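ABC transporter substrate-binding protein (Rhizobium radiobacter, PDB 6TFX) binds the opine mannopinic acid as the periplasmic solute-binding component of an ABC transporter that imports mannityl-opines. Local coordinates at residues 333-339 / 361-367. Numbering follows the deposited sequence.
Sequences TMVASQL and NLQPVEH. With N72 ((2~{R})-2-[[(3~{R},4~{R},5~{S})-3,4,5,6-tetrakis(oxidanyl)-2-oxidanylidene-hexyl]amino]pentanedioic acid), chain C.
Ser337 OG is hydrogen-bonded to His367 ND1 (2.7 Å) at the ring edge, and it accepts a second bond from Leu339 N (2.9 Å), two residues on in the chain, closing an ST turn. OG lies anti to the backbone N (chi1 171°), which carries it across to the ring. Leu339 runs alongside the imidazole, pointing the same way: its CB sits over one face, 4.0 Å from the ring centroid in a CH-pi contact, and its CD2 covers the rim. Held at edge and face, the ring donates from NE2 to the ligand carboxylate atom OXT at 2.8 Å; His371, another ligand partner, meets it edge-to-face. Nearby, the extended Gln338 side chain crosses Pro364, with Gln338 CG 3.6 Å from Pro364 CB. Behind this end the strands pair in parallel, for instance through the hydrogen bond from Gln363 N to Met334 O. Val335 CG1 packs obliquely on Val365 CG2 at 3.6 Å, next to Met373 of helix 367-374. At the far end Thr333 OG1 donates in the carbonyl plane to a lone pair of Asn361 OD1. Strands 330-337 and 358-365, linked by helix 340-353, form a beta-alpha-beta crossover, and the turns just past their C-terminal ends supply Leu339 and His367 to the opine pocket.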
loop_
_atom_site.group_PDB
_atom_site.type_symbol
_atom_site.label_atom_id
_atom_site.label_comp_id
_atom_site.label_asym_id
_atom_site.label_seq_id
_atom_site.Cartn_x
_atom_site.Cartn_y
_atom_site.Cartn_z
ATOM N N THR A 333 -16.687 4.526 -19.625
ATOM C CA THR A 333 -15.600 3.553 -19.782
ATOM C C THR A 333 -14.567 3.863 -18.694
ATOM O O THR A 333 -14.110 4.998 -18.578
ATOM C CB THR A 333 -14.972 3.631 -21.171
ATOM O OG1 THR A 333 -15.907 3.166 -22.158
ATOM C CG2 THR A 333 -13.667 2.832 -21.277
ATOM N N MET A 334 -14.191 2.844 -17.929
ATOM C CA MET A 334 -13.172 2.952 -16.896
ATOM C C MET A 334 -12.014 2.055 -17.280
ATOM O O MET A 334 -12.229 0.938 -17.742
ATOM C CB MET A 334 -13.711 2.386 -15.593
ATOM C CG MET A 334 -14.439 3.366 -14.769
ATOM S SD MET A 334 -15.138 2.412 -13.412
ATOM C CE MET A 334 -13.687 2.058 -12.458
ATOM N N VAL A 335 -10.794 2.515 -17.045
ATOM C CA VAL A 335 -9.611 1.700 -17.239
ATOM C C VAL A 335 -9.526 0.898 -15.927
ATOM O O VAL A 335 -9.490 1.481 -14.834
ATOM C CB VAL A 335 -8.347 2.561 -17.481
ATOM C CG1 VAL A 335 -7.167 1.668 -17.816
ATOM C CG2 VAL A 335 -8.578 3.578 -18.603
ATOM N N ALA A 336 -9.543 -0.427 -16.042
ATOM C CA ALA A 336 -9.628 -1.303 -14.878
ATOM C C ALA A 336 -8.450 -2.247 -14.760
ATOM O O ALA A 336 -8.076 -2.893 -15.737
ATOM C CB ALA A 336 -10.930 -2.097 -14.932
ATOM N N SER A 337 -7.887 -2.368 -13.559
ATOM C CA SER A 337 -6.775 -3.296 -13.364
ATOM C C SER A 337 -7.181 -4.774 -13.558
ATOM O O SER A 337 -8.280 -5.181 -13.159
ATOM C CB SER A 337 -6.215 -3.147 -11.955
ATOM O OG SER A 337 -5.273 -4.175 -11.698
ATOM N N GLN A 338 -6.236 -5.571 -14.103
ATOM C CA GLN A 338 -6.365 -7.017 -14.262
ATOM C C GLN A 338 -5.855 -7.783 -13.022
ATOM O O GLN A 338 -5.831 -9.022 -13.043
ATOM C CB GLN A 338 -5.709 -7.520 -15.551
ATOM C CG GLN A 338 -6.564 -7.195 -16.768
ATOM C CD GLN A 338 -5.929 -7.682 -18.036
ATOM O OE1 GLN A 338 -4.791 -7.343 -18.344
ATOM N NE2 GLN A 338 -6.654 -8.495 -18.795
ATOM N N LEU A 339 -5.487 -7.066 -11.929
ATOM C CA LEU A 339 -5.190 -7.753 -10.652
ATOM C C LEU A 339 -6.514 -8.469 -10.332
ATOM O O LEU A 339 -7.562 -7.824 -10.368
ATOM C CB LEU A 339 -4.857 -6.725 -9.555
ATOM C CG LEU A 339 -4.572 -7.301 -8.164
ATOM C CD1 LEU A 339 -3.284 -8.108 -8.154
ATOM C CD2 LEU A 339 -4.489 -6.172 -7.137
ATOM N N ASN A 361 -18.400 0.244 -18.761
ATOM C CA ASN A 361 -17.588 -0.534 -19.692
ATOM C C ASN A 361 -16.195 -0.591 -19.043
ATOM O O ASN A 361 -15.627 0.445 -18.686
ATOM C CB ASN A 361 -17.508 0.165 -21.061
ATOM C CG ASN A 361 -16.495 -0.434 -22.016
ATOM O OD1 ASN A 361 -15.634 0.270 -22.581
ATOM N ND2 ASN A 361 -16.565 -1.735 -22.219
ATOM N N LEU A 362 -15.667 -1.800 -18.856
ATOM C CA LEU A 362 -14.382 -1.977 -18.207
ATOM C C LEU A 362 -13.319 -2.275 -19.245
ATOM O O LEU A 362 -13.464 -3.249 -20.012
ATOM C CB LEU A 362 -14.468 -3.121 -17.185
ATOM C CG LEU A 362 -15.526 -2.934 -16.088
ATOM C CD1 LEU A 362 -15.621 -4.172 -15.225
ATOM C CD2 LEU A 362 -15.211 -1.723 -15.228
ATOM N N GLN A 363 -12.292 -1.402 -19.332
ATOM C CA GLN A 363 -11.199 -1.618 -20.283
ATOM C C GLN A 363 -10.053 -2.219 -19.465
ATOM O O GLN A 363 -9.430 -1.498 -18.682
ATOM C CB GLN A 363 -10.810 -0.314 -21.022
ATOM C CG GLN A 363 -9.549 -0.442 -21.920
ATOM C CD GLN A 363 -9.643 -1.456 -23.049
ATOM O OE1 GLN A 363 -10.681 -1.626 -23.682
ATOM N NE2 GLN A 363 -8.541 -2.150 -23.344
ATOM N N PRO A 364 -9.831 -3.555 -19.563
ATOM C CA PRO A 364 -8.824 -4.219 -18.710
ATOM C C PRO A 364 -7.391 -3.914 -19.097
ATOM O O PRO A 364 -7.037 -3.892 -20.285
ATOM C CB PRO A 364 -9.134 -5.720 -18.867
ATOM C CG PRO A 364 -10.438 -5.797 -19.600
ATOM C CD PRO A 364 -10.511 -4.543 -20.429
ATOM N N VAL A 365 -6.569 -3.633 -18.089
ATOM C CA VAL A 365 -5.158 -3.331 -18.312
ATOM C C VAL A 365 -4.325 -4.054 -17.232
ATOM O O VAL A 365 -4.736 -4.070 -16.053
ATOM C CB VAL A 365 -4.910 -1.782 -18.308
ATOM C CG1 VAL A 365 -3.427 -1.458 -18.370
ATOM C CG2 VAL A 365 -5.618 -1.096 -19.480
ATOM N N GLU A 366 -3.149 -4.633 -17.613
ATOM C CA GLU A 366 -2.251 -5.273 -16.662
ATOM C C GLU A 366 -2.012 -4.292 -15.498
ATOM O O GLU A 366 -1.863 -3.073 -15.729
ATOM C CB GLU A 366 -0.923 -5.669 -17.327
ATOM C CG GLU A 366 0.044 -6.372 -16.387
ATOM C CD GLU A 366 0.939 -5.427 -15.607
ATOM O OE1 GLU A 366 1.335 -4.383 -16.177
ATOM O OE2 GLU A 366 1.250 -5.731 -14.430
ATOM N N HIS A 367 -1.989 -4.823 -14.275
ATOM C CA HIS A 367 -1.959 -4.008 -13.048
ATOM C C HIS A 367 -0.900 -2.884 -13.035
ATOM O O HIS A 367 -1.242 -1.728 -12.734
ATOM C CB HIS A 367 -1.799 -4.929 -11.826
ATOM C CG HIS A 367 -1.968 -4.261 -10.492
ATOM N ND1 HIS A 367 -3.153 -3.623 -10.150
ATOM C CD2 HIS A 367 -1.129 -4.220 -9.425
ATOM C CE1 HIS A 367 -2.995 -3.202 -8.903
ATOM N NE2 HIS A 367 -1.777 -3.499 -8.438
HETATM O OAB N72 C . -10.553 -6.886 -4.088
HETATM C CAF N72 C . -9.814 -5.665 -3.887
HETATM C CAG N72 C . -8.320 -5.654 -4.357
HETATM O OAC N72 C . -7.806 -6.925 -4.592
HETATM C CAH N72 C . -7.496 -4.647 -3.552
HETATM O OAM N72 C . -7.954 -4.107 -2.372
HETATM C CAI N72 C . -6.074 -4.653 -3.025
HETATM O OAD N72 C . -5.664 -5.967 -2.713
HETATM C CAJ N72 C . -5.152 -3.798 -3.859
HETATM O OAE N72 C . -5.656 -2.860 -4.528
HETATM C CAK N72 C . -3.632 -4.121 -3.926
HETATM N N N72 C . -2.853 -3.105 -3.260
HETATM C CA N72 C . -1.947 -2.273 -3.958
HETATM C C N72 C . -2.007 -2.243 -5.459
HETATM O O N72 C . -2.643 -1.494 -6.303
HETATM C CB N72 C . -1.858 -0.911 -3.264
HETATM C CG N72 C . -1.400 0.312 -4.059
HETATM C CD N72 C . -0.715 1.375 -3.197
HETATM O OE1 N72 C . -0.061 1.068 -2.148
HETATM O OE2 N72 C . -0.793 2.571 -3.555
HETATM O OXT N72 C . -1.196 -3.134 -5.773
#